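PDB 4ZKQ: uncharacterized protein from Cricetid herpesvirus 2, which binds chemokines and so probably works as a herpesvirus decoy receptor that interferes with chemokine signalling in the host. Local coordinates for residues T201-Q206 / V260-I265; E145-L150 / L238-G243; L107-P112 / H117-V122; V72-T77 / T211-K216. All blocks are in the same frame, centred on the assembly; numbering follows the deposited sequence.

Contact 1 (T201-Q206 / V260-I265). With NAG (2-acetamido-2-deoxy-beta-D-glucopyranose), chain B.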
loop_
_atom_site.group_PDB
_atom_site.type_symbol
_atom_site.label_atom_id
_atom_site.label_comp_id
_atom_site.label_asym_id
_atom_site.label_seq_id
_atom_site.Cartn_x
_atom_site.Cartn_y
_atom_site.Cartn_z
ATOM N N THR A 201 20.381 -10.111 -17.675
ATOM C CA THR A 201 20.624 -10.314 -16.248
ATOM C C THR A 201 21.325 -9.112 -15.623
ATOM O O THR A 201 22.213 -8.516 -16.230
ATOM C CB THR A 201 21.471 -11.589 -16.012
ATOM O OG1 THR A 201 20.662 -12.747 -16.246
ATOM C CG2 THR A 201 21.999 -11.653 -14.590
ATOM N N VAL A 202 20.908 -8.759 -14.409
ATOM C CA VAL A 202 21.520 -7.662 -13.667
ATOM C C VAL A 202 21.933 -8.111 -12.267
ATOM O O VAL A 202 22.614 -7.381 -11.548
ATOM C CB VAL A 202 20.565 -6.460 -13.566
ATOM C CG1 VAL A 202 20.213 -5.949 -14.956
ATOM C CG2 VAL A 202 19.303 -6.837 -12.810
ATOM N N LEU A 203 21.524 -9.322 -11.897
ATOM C CA LEU A 203 21.874 -9.910 -10.610
ATOM C C LEU A 203 22.503 -11.277 -10.794
ATOM O O LEU A 203 22.195 -11.982 -11.748
ATOM C CB LEU A 203 20.637 -10.066 -9.724
ATOM C CG LEU A 203 19.911 -8.831 -9.205
ATOM C CD1 LEU A 203 18.709 -9.281 -8.389
ATOM C CD2 LEU A 203 20.835 -7.962 -8.375
ATOM N N GLU A 204 23.357 -11.669 -9.858
ATOM C CA GLU A 204 23.863 -13.030 -9.842
ATOM C C GLU A 204 22.771 -13.988 -9.372
ATOM O O GLU A 204 22.029 -13.689 -8.435
ATOM C CB GLU A 204 25.096 -13.131 -8.946
ATOM C CG GLU A 204 26.205 -12.172 -9.349
ATOM C CD GLU A 204 26.540 -12.262 -10.827
ATOM O OE1 GLU A 204 26.959 -13.351 -11.273
ATOM O OE2 GLU A 204 26.369 -11.253 -11.546
ATOM N N ASN A 205 22.680 -15.135 -10.039
ATOM C CA ASN A 205 21.662 -16.143 -9.753
ATOM C C ASN A 205 20.253 -15.562 -9.847
ATOM O O ASN A 205 19.367 -15.887 -9.054
ATOM C CB ASN A 205 21.923 -16.780 -8.381
ATOM C CG ASN A 205 22.849 -17.980 -8.481
ATOM O OD1 ASN A 205 23.554 -18.133 -9.479
ATOM N ND2 ASN A 205 22.848 -18.840 -7.464
ATOM N N GLN A 206 20.051 -14.726 -10.860
ATOM C CA GLN A 206 18.804 -14.003 -11.018
ATOM C C GLN A 206 17.635 -14.955 -11.197
ATOM O O GLN A 206 17.666 -15.862 -12.029
ATOM C CB GLN A 206 18.880 -13.040 -12.198
ATOM C CG GLN A 206 17.625 -12.200 -12.353
ATOM C CD GLN A 206 17.829 -10.986 -13.230
ATOM O OE1 GLN A 206 18.866 -10.324 -13.167
ATOM N NE2 GLN A 206 16.835 -10.683 -14.053
ATOM N N VAL A 260 18.958 -9.574 -2.662
ATOM C CA VAL A 260 18.277 -8.325 -2.968
ATOM C C VAL A 260 17.174 -8.590 -3.969
ATOM O O VAL A 260 17.040 -9.711 -4.465
ATOM C CB VAL A 260 19.233 -7.282 -3.563
ATOM C CG1 VAL A 260 20.317 -6.942 -2.577
ATOM C CG2 VAL A 260 19.836 -7.809 -4.857
ATOM N N TYR A 261 16.394 -7.559 -4.279
ATOM C CA TYR A 261 15.450 -7.642 -5.381
ATOM C C TYR A 261 15.605 -6.438 -6.293
ATOM O O TYR A 261 16.123 -5.395 -5.890
ATOM C CB TYR A 261 13.998 -7.757 -4.877
ATOM C CG TYR A 261 13.396 -6.496 -4.279
ATOM C CD1 TYR A 261 12.973 -5.455 -5.086
ATOM C CD2 TYR A 261 13.225 -6.367 -2.906
ATOM C CE1 TYR A 261 12.417 -4.314 -4.551
ATOM C CE2 TYR A 261 12.672 -5.227 -2.361
ATOM C CZ TYR A 261 12.266 -4.205 -3.188
ATOM O OH TYR A 261 11.708 -3.067 -2.653
ATOM N N VAL A 262 15.156 -6.610 -7.528
ATOM C CA VAL A 262 15.033 -5.523 -8.486
ATOM C C VAL A 262 13.660 -5.619 -9.136
ATOM O O VAL A 262 13.182 -6.720 -9.411
ATOM C CB VAL A 262 16.143 -5.586 -9.568
ATOM C CG1 VAL A 262 15.891 -4.569 -10.666
ATOM C CG2 VAL A 262 17.505 -5.349 -8.944
ATOM N N HIS A 263 13.018 -4.473 -9.354
ATOM C CA HIS A 263 11.767 -4.423 -10.107
ATOM C C HIS A 263 12.033 -4.612 -11.597
ATOM O O HIS A 263 12.945 -3.994 -12.144
ATOM C CB HIS A 263 11.048 -3.086 -9.895
ATOM C CG HIS A 263 10.626 -2.834 -8.482
ATOM N ND1 HIS A 263 9.681 -3.609 -7.836
ATOM C CD2 HIS A 263 11.005 -1.891 -7.593
ATOM C CE1 HIS A 263 9.508 -3.157 -6.615
ATOM N NE2 HIS A 263 10.300 -2.109 -6.433
ATOM N N LEU A 264 11.231 -5.450 -12.249
ATOM C CA LEU A 264 11.309 -5.625 -13.700
ATOM C C LEU A 264 10.111 -4.973 -14.393
ATOM O O LEU A 264 9.041 -4.835 -13.803
ATOM C CB LEU A 264 11.383 -7.111 -14.054
ATOM C CG LEU A 264 12.547 -7.879 -13.427
ATOM C CD1 LEU A 264 12.405 -9.365 -13.715
ATOM C CD2 LEU A 264 13.886 -7.353 -13.930
ATOM N N ILE A 265 10.303 -4.576 -15.648
ATOM C CA ILE A 265 9.266 -3.896 -16.424
ATOM C C ILE A 265 8.295 -4.904 -17.038
ATOM O O ILE A 265 8.647 -6.067 -17.242
ATOM C CB ILE A 265 9.881 -3.035 -17.559
ATOM C CG1 ILE A 265 11.028 -2.171 -17.029
ATOM C CG2 ILE A 265 8.818 -2.150 -18.204
ATOM C CD1 ILE A 265 11.840 -1.491 -18.119
HETATM C C1 NAG B . 23.686 -20.021 -7.504
HETATM C C2 NAG B . 25.139 -19.773 -7.731
HETATM C C3 NAG B . 25.933 -20.157 -6.474
HETATM C C4 NAG B . 25.162 -19.678 -5.251
HETATM C C5 NAG B . 23.935 -20.552 -5.112
HETATM C C6 NAG B . 22.799 -19.831 -4.400
HETATM C C7 NAG B . 26.070 -19.963 -10.044
HETATM C C8 NAG B . 26.475 -20.841 -11.182
HETATM N N2 NAG B . 25.545 -20.560 -8.835
HETATM O O3 NAG B . 27.184 -19.552 -6.499
HETATM O O4 NAG B . 26.035 -19.798 -4.142
HETATM O O5 NAG B . 23.476 -20.944 -6.399
HETATM O O6 NAG B . 22.539 -20.471 -3.155
HETATM O O7 NAG B . 26.191 -18.755 -10.153
#
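Leu203 makes the main apolar contact between the 201-206 turn and the strand at 260-263, and it does so with both of its methyl branches. CD2 lies 3.7 Å from Val260 CG2, while CD1 touches that same Val260 CG2 at 4.0 Å and lies 4.1 Å from Val262 CG2. The side chains run obliquely to one another, and both valines offer a CG2 methyl to the leucine fork. Leu203 arrives there because its CG stands anti to the carbonyl carbon (chi1 -67°) and its chain is otherwise extended. Gln206 adds a looser touch, its amide end approaching a methyl of Leu264.

Behind this first shell, Gln206 also braces the turn internally. Its OE1 is gripped by two backbone amides: the bond from Val202 N is 2.9 Å long and almost straight at 174°, and the bond from Leu203 N is 3.1 Å long and lies in the carbonyl plane. Together they fix the rotation of the amide and tie the end of Gln206 back to the backbone of Val202 and Leu203, across the turn. The turn from Leu203 to Gln206 is type II, with Asn205 in its left-handed third position. Asn205 itself makes no contact with 260-265; its ND2 is joined to C1 of an N-acetylglucosamine by a 1.4 Å covalent bond. Asn205 O is hydrogen-bonded to the hydroxyl of Thr207, the threonine of the glycosylation sequon.

Around the contact, strand 233-244 pairs antiparallel with 260-263 through Gly243 and Ala241, and Glu204 bonds through its backbone to Phe244, which leaves the turn seated beside that strand's end.

Contact 2 (E145-L150 / L238-G243)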
loop_
_atom_site.group_PDB
_atom_site.type_symbol
_atom_site.label_atom_id
_atom_site.label_comp_id
_atom_site.label_asym_id
_atom_site.label_seq_id
_atom_site.Cartn_x
_atom_site.Cartn_y
_atom_site.Cartn_z
ATOM N N GLU A 145 5.590 0.880 -4.063
ATOM C CA GLU A 145 5.799 -0.281 -4.918
ATOM C C GLU A 145 6.833 -1.253 -4.353
ATOM O O GLU A 145 7.070 -2.321 -4.921
ATOM C CB GLU A 145 6.233 0.184 -6.310
ATOM C CG GLU A 145 5.456 1.394 -6.813
ATOM C CD GLU A 145 5.569 1.578 -8.310
ATOM O OE1 GLU A 145 6.365 2.436 -8.745
ATOM O OE2 GLU A 145 4.862 0.862 -9.049
ATOM N N SER A 146 7.442 -0.891 -3.232
ATOM C CA SER A 146 8.511 -1.704 -2.667
ATOM C C SER A 146 7.993 -3.007 -2.101
ATOM O O SER A 146 6.786 -3.202 -1.954
ATOM C CB SER A 146 9.254 -0.927 -1.579
ATOM O OG SER A 146 9.754 0.284 -2.101
ATOM N N LEU A 147 8.928 -3.898 -1.783
ATOM C CA LEU A 147 8.607 -5.249 -1.368
ATOM C C LEU A 147 9.330 -5.630 -0.092
ATOM O O LEU A 147 10.400 -5.107 0.213
ATOM C CB LEU A 147 8.981 -6.238 -2.469
ATOM C CG LEU A 147 8.509 -5.894 -3.877
ATOM C CD1 LEU A 147 9.141 -6.863 -4.852
ATOM C CD2 LEU A 147 6.991 -5.933 -3.961
ATOM N N ALA A 148 8.718 -6.543 0.648
ATOM C CA ALA A 148 9.369 -7.213 1.753
ATOM C C ALA A 148 9.502 -8.663 1.344
ATOM O O ALA A 148 8.561 -9.242 0.803
ATOM C CB ALA A 148 8.579 -7.082 3.025
ATOM N N VAL A 149 10.674 -9.235 1.586
ATOM C CA VAL A 149 10.949 -10.607 1.201
ATOM C C VAL A 149 11.341 -11.373 2.444
ATOM O O VAL A 149 12.186 -10.927 3.214
ATOM C CB VAL A 149 12.060 -10.689 0.137
ATOM C CG1 VAL A 149 12.268 -12.128 -0.311
ATOM C CG2 VAL A 149 11.706 -9.827 -1.052
ATOM N N LEU A 150 10.694 -12.512 2.652
ATOM C CA LEU A 150 11.003 -13.377 3.776
ATOM C C LEU A 150 11.592 -14.670 3.254
ATOM O O LEU A 150 11.131 -15.199 2.243
ATOM C CB LEU A 150 9.758 -13.670 4.612
ATOM C CG LEU A 150 9.099 -12.464 5.288
ATOM C CD1 LEU A 150 8.131 -11.802 4.329
ATOM C CD2 LEU A 150 8.392 -12.912 6.543
ATOM N N LEU A 238 3.077 -7.940 -10.135
ATOM C CA LEU A 238 4.450 -7.567 -9.834
ATOM C C LEU A 238 5.384 -8.499 -10.572
ATOM O O LEU A 238 5.188 -9.712 -10.558
ATOM C CB LEU A 238 4.733 -7.653 -8.339
ATOM C CG LEU A 238 3.646 -7.179 -7.381
ATOM C CD1 LEU A 238 4.102 -7.391 -5.954
ATOM C CD2 LEU A 238 3.318 -5.731 -7.624
ATOM N N LEU A 239 6.402 -7.936 -11.208
ATOM C CA LEU A 239 7.461 -8.737 -11.791
ATOM C C LEU A 239 8.753 -8.413 -11.059
ATOM O O LEU A 239 9.243 -7.287 -11.117
ATOM C CB LEU A 239 7.586 -8.471 -13.290
ATOM C CG LEU A 239 8.511 -9.432 -14.043
ATOM C CD1 LEU A 239 8.044 -10.879 -13.920
ATOM C CD2 LEU A 239 8.615 -9.024 -15.504
ATOM N N THR A 240 9.281 -9.408 -10.355
ATOM C CA THR A 240 10.381 -9.205 -9.429
ATOM C C THR A 240 11.554 -10.133 -9.707
ATOM O O THR A 240 11.371 -11.341 -9.832
ATOM C CB THR A 240 9.920 -9.434 -7.980
ATOM O OG1 THR A 240 8.716 -8.696 -7.738
ATOM C CG2 THR A 240 10.997 -8.990 -7.009
ATOM N N ALA A 241 12.755 -9.559 -9.775
ATOM C CA ALA A 241 13.998 -10.332 -9.848
ATOM C C ALA A 241 14.656 -10.450 -8.477
ATOM O O ALA A 241 14.939 -9.443 -7.833
ATOM C CB ALA A 241 14.964 -9.686 -10.833
ATOM N N LEU A 242 14.886 -11.681 -8.033
ATOM C CA LEU A 242 15.671 -11.948 -6.832
ATOM C C LEU A 242 17.072 -12.402 -7.218
ATOM O O LEU A 242 17.248 -13.055 -8.242
ATOM C CB LEU A 242 15.016 -13.024 -5.974
ATOM C CG LEU A 242 13.590 -12.746 -5.494
ATOM C CD1 LEU A 242 13.159 -13.843 -4.545
ATOM C CD2 LEU A 242 13.499 -11.393 -4.829
ATOM N N GLY A 243 18.056 -12.089 -6.380
ATOM C CA GLY A 243 19.428 -12.489 -6.639
ATOM C C GLY A 243 20.427 -11.727 -5.792
ATOM O O GLY A 243 20.070 -11.158 -4.760
#
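The strands carrying Leu147 and Thr240, 147-150 and 238-243, cross at -49° with their axes 10.9 Å apart, too far for any backbone bond between them. The gap is filled by side chains that alternate along each strand, Leu147 and Val149 from one side, Leu238, Thr240 and Leu242 from the other.

Leu147 carries most of the contact and divides it between its two methyls. CD1 meets Thr240 tip to tip, 3.4 Å from OG1 and 3.6 Å from CG2, so the hydroxyl and the methyl of the threonine both rest on one leucine carbon. CD2 instead slides alongside Leu238, 3.8 Å from its CD1, the two leucines running in opposite directions. A chi1 of -48°, which sets CG beside the backbone N, sends this fork toward the opposing strand. Farther along, Val149 CG2 and Leu242 CD2 are only loosely apposed at 4.5 Å.

Tyr261 closes one flank: its side chain touches Thr240 and Leu242, and its hydroxyl is hydrogen-bonded to the backbone N of Leu147. Val72 and Thr70, from the neighbouring strand 68-74, lie beside Leu147 and Val149 respectively in the same sheet. Buried side chains meeting between strands of two different sheets, with no hydrogen bonds shared, are consistent with two beta sheets packed face to face, as in a beta sandwich.

Contact 3 (L107-P112 / H117-V122)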
loop_
_atom_site.group_PDB
_atom_site.type_symbol
_atom_site.label_atom_id
_atom_site.label_comp_id
_atom_site.label_asym_id
_atom_site.label_seq_id
_atom_site.Cartn_x
_atom_site.Cartn_y
_atom_site.Cartn_z
ATOM N N LEU A 107 15.608 -17.594 9.915
ATOM C CA LEU A 107 14.750 -16.652 9.198
ATOM C C LEU A 107 15.504 -15.377 8.864
ATOM O O LEU A 107 16.103 -14.762 9.742
ATOM C CB LEU A 107 13.516 -16.306 10.038
ATOM C CG LEU A 107 12.620 -15.169 9.536
ATOM C CD1 LEU A 107 11.891 -15.563 8.255
ATOM C CD2 LEU A 107 11.635 -14.755 10.626
ATOM N N THR A 108 15.459 -14.969 7.599
ATOM C CA THR A 108 15.941 -13.650 7.225
ATOM C C THR A 108 14.888 -12.898 6.416
ATOM O O THR A 108 13.993 -13.495 5.814
ATOM C CB THR A 108 17.245 -13.727 6.418
ATOM O OG1 THR A 108 17.011 -14.433 5.194
ATOM C CG2 THR A 108 18.341 -14.435 7.230
ATOM N N VAL A 109 15.001 -11.577 6.418
ATOM C CA VAL A 109 14.116 -10.740 5.635
ATOM C C VAL A 109 14.904 -9.593 5.060
ATOM O O VAL A 109 15.940 -9.211 5.601
ATOM C CB VAL A 109 12.937 -10.177 6.472
ATOM C CG1 VAL A 109 12.210 -11.283 7.194
ATOM C CG2 VAL A 109 13.417 -9.133 7.476
ATOM N N PHE A 110 14.423 -9.049 3.952
ATOM C CA PHE A 110 14.953 -7.794 3.463
ATOM C C PHE A 110 13.856 -6.981 2.804
ATOM O O PHE A 110 12.757 -7.465 2.538
ATOM C CB PHE A 110 16.127 -8.016 2.495
ATOM C CG PHE A 110 15.819 -8.904 1.318
ATOM C CD1 PHE A 110 15.882 -10.281 1.437
ATOM C CD2 PHE A 110 15.517 -8.361 0.083
ATOM C CE1 PHE A 110 15.621 -11.098 0.354
ATOM C CE2 PHE A 110 15.254 -9.175 -1.007
ATOM C CZ PHE A 110 15.310 -10.543 -0.870
ATOM N N GLY A 111 14.163 -5.718 2.572
ATOM C CA GLY A 111 13.222 -4.811 1.959
ATOM C C GLY A 111 13.961 -3.560 1.570
ATOM O O GLY A 111 15.186 -3.516 1.664
ATOM N N PRO A 112 13.226 -2.533 1.138
ATOM C CA PRO A 112 13.918 -1.307 0.758
ATOM C C PRO A 112 14.581 -0.659 1.970
ATOM O O PRO A 112 13.945 -0.504 3.013
ATOM C CB PRO A 112 12.800 -0.437 0.204
ATOM C CG PRO A 112 11.584 -0.883 0.990
ATOM C CD PRO A 112 11.762 -2.364 1.148
ATOM N N HIS A 117 18.802 -9.866 6.626
ATOM C CA HIS A 117 19.220 -9.989 8.013
ATOM C C HIS A 117 18.231 -10.848 8.776
ATOM O O HIS A 117 17.089 -10.998 8.360
ATOM C CB HIS A 117 19.301 -8.610 8.670
ATOM C CG HIS A 117 17.959 -7.996 8.917
ATOM N ND1 HIS A 117 17.188 -7.459 7.910
ATOM C CD2 HIS A 117 17.230 -7.862 10.056
ATOM C CE1 HIS A 117 16.052 -7.008 8.415
ATOM N NE2 HIS A 117 16.059 -7.238 9.715
ATOM N N VAL A 118 18.668 -11.393 9.901
ATOM C CA VAL A 118 17.763 -12.037 10.841
ATOM C C VAL A 118 16.974 -10.948 11.570
ATOM O O VAL A 118 17.574 -10.129 12.267
ATOM C CB VAL A 118 18.524 -12.897 11.865
ATOM C CG1 VAL A 118 17.578 -13.494 12.892
ATOM C CG2 VAL A 118 19.306 -13.993 11.160
ATOM N N PRO A 119 15.632 -10.937 11.423
ATOM C CA PRO A 119 14.855 -9.849 12.029
ATOM C C PRO A 119 14.955 -9.867 13.539
ATOM O O PRO A 119 15.345 -10.878 14.124
ATOM C CB PRO A 119 13.417 -10.131 11.571
ATOM C CG PRO A 119 13.381 -11.593 11.299
ATOM C CD PRO A 119 14.759 -11.948 10.796
ATOM N N GLN A 120 14.623 -8.747 14.161
ATOM C CA GLN A 120 14.651 -8.648 15.606
ATOM C C GLN A 120 13.451 -9.390 16.184
ATOM O O GLN A 120 12.328 -9.205 15.718
ATOM C CB GLN A 120 14.641 -7.189 16.027
ATOM C CG GLN A 120 14.774 -6.978 17.507
ATOM C CD GLN A 120 14.969 -5.525 17.855
ATOM O OE1 GLN A 120 15.295 -4.702 16.995
ATOM N NE2 GLN A 120 14.760 -5.195 19.118
ATOM N N PHE A 121 13.697 -10.245 17.175
ATOM C CA PHE A 121 12.629 -11.015 17.814
ATOM C C PHE A 121 12.269 -10.445 19.176
ATOM O O PHE A 121 13.127 -9.931 19.893
ATOM C CB PHE A 121 13.032 -12.482 17.976
ATOM C CG PHE A 121 12.844 -13.306 16.734
ATOM C CD1 PHE A 121 13.725 -13.200 15.678
ATOM C CD2 PHE A 121 11.786 -14.195 16.630
ATOM C CE1 PHE A 121 13.558 -13.956 14.539
ATOM C CE2 PHE A 121 11.613 -14.953 15.494
ATOM C CZ PHE A 121 12.502 -14.834 14.445
ATOM N N VAL A 122 10.987 -10.537 19.518
ATOM C CA VAL A 122 10.494 -10.138 20.826
ATOM C C VAL A 122 9.438 -11.126 21.292
ATOM O O VAL A 122 8.877 -11.873 20.489
ATOM C CB VAL A 122 9.878 -8.726 20.823
ATOM C CG1 VAL A 122 10.949 -7.672 20.611
ATOM C CG2 VAL A 122 8.784 -8.612 19.759
#
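Backbone bonding between Val109 and His117 forms a single antiparallel hydrogen-bonded pair. Val109 N donates to His117 O at 2.9 Å, and His117 N returns the bond to Val109 O at 3.1 Å, bent to 146°. Weaker CA-H...O contacts continue from this pair: Thr108 CA lies 3.1 Å from His117 O, and Val118 CA 3.4 Å from Leu107 O, a buried carbonyl for which the model holds no conventional hydrogen-bond partner.

Strand 108-111 is the last in a four-stranded antiparallel sheet, and 117-125 is the last in a larger mixed sheet. The bridge therefore sits where the chain turns back on itself and passes from the border of one sheet to the border of the other.

Apolar contacts gather round Pro119. Leu107 CD2 touches two groups, 3.7 Å from Pro119 CG and 3.9 Å from Phe121 CZ, its side chain roughly perpendicular to that of the proline. Placing CG anti to the backbone N (chi1 171°) turns the leucine to them. Val109 CG2 lies 4.2 Å from Pro119 CB. Phe121 stacks edge-to-face with Trp94.

The same Val109 methyl, CG2, also meets the imidazole ring, 3.5 Å from His117 CE1.

Among polar side chains, His117 ND1 is bonded to Glu115 O, and Thr108 OG1 to Glu116 OE2.

Contact 4 (V72-T77 / T211-K216)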
loop_
_atom_site.group_PDB
_atom_site.type_symbol
_atom_site.label_atom_id
_atom_site.label_comp_id
_atom_site.label_asym_id
_atom_site.label_seq_id
_atom_site.Cartn_x
_atom_site.Cartn_y
_atom_site.Cartn_z
ATOM N N VAL A 72 7.140 -13.069 -1.011
ATOM C CA VAL A 72 7.352 -11.736 -1.551
ATOM C C VAL A 72 6.080 -10.935 -1.342
ATOM O O VAL A 72 5.059 -11.201 -1.973
ATOM C CB VAL A 72 7.719 -11.779 -3.044
ATOM C CG1 VAL A 72 7.896 -10.371 -3.599
ATOM C CG2 VAL A 72 8.995 -12.599 -3.249
ATOM N N LEU A 73 6.153 -9.958 -0.444
ATOM C CA LEU A 73 4.981 -9.184 -0.044
ATOM C C LEU A 73 5.097 -7.724 -0.482
ATOM O O LEU A 73 6.153 -7.111 -0.342
ATOM C CB LEU A 73 4.804 -9.267 1.471
ATOM C CG LEU A 73 4.679 -10.672 2.042
ATOM C CD1 LEU A 73 4.696 -10.626 3.548
ATOM C CD2 LEU A 73 3.411 -11.349 1.551
ATOM N N PRO A 74 4.011 -7.158 -1.028
ATOM C CA PRO A 74 4.049 -5.735 -1.355
ATOM C C PRO A 74 3.930 -4.892 -0.094
ATOM O O PRO A 74 3.159 -5.264 0.790
ATOM C CB PRO A 74 2.826 -5.557 -2.249
ATOM C CG PRO A 74 1.856 -6.559 -1.719
ATOM C CD PRO A 74 2.691 -7.748 -1.312
ATOM N N LEU A 75 4.657 -3.783 -0.002
ATOM C CA LEU A 75 4.521 -2.926 1.169
ATOM C C LEU A 75 3.151 -2.250 1.146
ATOM O O LEU A 75 2.595 -1.949 2.197
ATOM C CB LEU A 75 5.659 -1.906 1.250
ATOM C CG LEU A 75 7.056 -2.493 1.509
ATOM C CD1 LEU A 75 8.025 -1.398 1.920
ATOM C CD2 LEU A 75 7.070 -3.593 2.565
ATOM N N SER A 76 2.596 -2.052 -0.052
ATOM C CA SER A 76 1.194 -1.660 -0.196
ATOM C C SER A 76 0.556 -2.424 -1.364
ATOM O O SER A 76 1.093 -2.395 -2.467
ATOM C CB SER A 76 1.088 -0.147 -0.425
ATOM O OG SER A 76 -0.259 0.251 -0.619
ATOM N N THR A 77 -0.573 -3.106 -1.153
ATOM C CA THR A 77 -1.195 -3.818 -2.272
ATOM C C THR A 77 -1.868 -2.867 -3.257
ATOM O O THR A 77 -1.965 -3.164 -4.445
ATOM C CB THR A 77 -2.241 -4.870 -1.814
ATOM O OG1 THR A 77 -3.169 -4.282 -0.890
ATOM C CG2 THR A 77 -1.529 -6.084 -1.211
ATOM N N THR A 211 4.068 -12.032 -9.300
ATOM C CA THR A 211 3.094 -12.059 -8.214
ATOM C C THR A 211 1.852 -11.323 -8.679
ATOM O O THR A 211 1.917 -10.140 -9.000
ATOM C CB THR A 211 3.638 -11.404 -6.926
ATOM O OG1 THR A 211 4.765 -12.146 -6.453
ATOM C CG2 THR A 211 2.566 -11.374 -5.826
ATOM N N THR A 212 0.729 -12.029 -8.743
ATOM C CA THR A 212 -0.530 -11.414 -9.140
ATOM C C THR A 212 -1.370 -11.141 -7.896
ATOM O O THR A 212 -1.654 -12.048 -7.116
ATOM C CB THR A 212 -1.300 -12.305 -10.137
ATOM O OG1 THR A 212 -0.449 -12.602 -11.250
ATOM C CG2 THR A 212 -2.560 -11.606 -10.645
ATOM N N LEU A 213 -1.724 -9.874 -7.714
ATOM C CA LEU A 213 -2.572 -9.439 -6.614
ATOM C C LEU A 213 -3.963 -9.163 -7.154
ATOM O O LEU A 213 -4.122 -8.344 -8.054
ATOM C CB LEU A 213 -1.995 -8.184 -5.951
ATOM C CG LEU A 213 -0.564 -8.295 -5.418
ATOM C CD1 LEU A 213 -0.028 -6.931 -5.004
ATOM C CD2 LEU A 213 -0.496 -9.270 -4.257
ATOM N N SER A 214 -4.966 -9.844 -6.609
ATOM C CA SER A 214 -6.342 -9.670 -7.063
ATOM C C SER A 214 -7.244 -9.377 -5.877
ATOM O O SER A 214 -7.361 -10.198 -4.975
ATOM C CB SER A 214 -6.834 -10.920 -7.798
ATOM O OG SER A 214 -5.919 -11.310 -8.807
ATOM N N LYS A 215 -7.867 -8.202 -5.888
ATOM C CA LYS A 215 -8.747 -7.774 -4.818
ATOM C C LYS A 215 -10.171 -7.604 -5.318
ATOM O O LYS A 215 -10.411 -6.975 -6.354
ATOM C CB LYS A 215 -8.261 -6.458 -4.205
ATOM C CG LYS A 215 -9.271 -5.825 -3.239
ATOM C CD LYS A 215 -8.697 -4.578 -2.559
ATOM C CE LYS A 215 -7.657 -4.927 -1.492
ATOM N NZ LYS A 215 -6.965 -3.710 -0.953
ATOM N N LYS A 216 -11.118 -8.143 -4.565
ATOM C CA LYS A 216 -12.522 -7.917 -4.875
ATOM C C LYS A 216 -12.943 -6.563 -4.320
ATOM O O LYS A 216 -13.154 -6.391 -3.118
ATOM C CB LYS A 216 -13.416 -9.022 -4.319
ATOM C CG LYS A 216 -14.897 -8.795 -4.649
ATOM C CD LYS A 216 -15.778 -9.956 -4.222
ATOM C CE LYS A 216 -17.243 -9.697 -4.554
ATOM N NZ LYS A 216 -18.136 -10.713 -3.925
HETATM O O HOH W 1 4.619 -13.214 -3.875
#
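Leu213 meets Pro74 and Thr77 where a beta strand, 206-223, faces the end of another, 68-74, from a different sheet; this is sheet-on-sheet packing in which the second chain bends away into a loop just beyond Pro74. The leucine's CB points toward that bend. CG follows on the side of the backbone N (chi1 -57°), the chain runs on extended, and the fork ends at the loop after Pro74, where CD1 makes its contacts. This methyl lies 3.8 Å from Pro74 CG and 4.2 Å from both Pro74 CB and Thr77 CG2. The proline ring slides past the leucine in the opposite direction, whereas Thr77 stands across it at about a right angle. Trp180 backs the proline and the threonine, and Arg236 flanks Leu213.

Two residues on, Lys215 brings its NZ to 3.8 Å from Thr77 OG1, a distance too long to count for much. Its charge is met instead by a salt bridge to Asp78 and by hydrogen bonds to Gln24 and Thr56. At the other end, a single water joins the two segments, donating to Val72 O at 2.8 Å and lying 2.8 Å from Thr211 OG1.

How the contacts relate
From the N terminus, contact 4 opens first, on strand 68-74. Contact 3 then opens and closes within a few residues, nested inside the loop that contact 4 will complete. Next come the first halves of contact 2, at 145-150, and contact 1, at 201-206, before 211-216 closes contact 4, 238-243 closes contact 2 and 260-265 closes contact 1. Those three contacts therefore cross one another pairwise. Contacts 2 and 4 share both their sheets, through neighbouring strands, and together hold the four-stranded sheet against the large one. Contact 3 links the four-stranded sheet to the seven-stranded sheet, while contact 1 adds a glycosylated turn at the border of the large sheet.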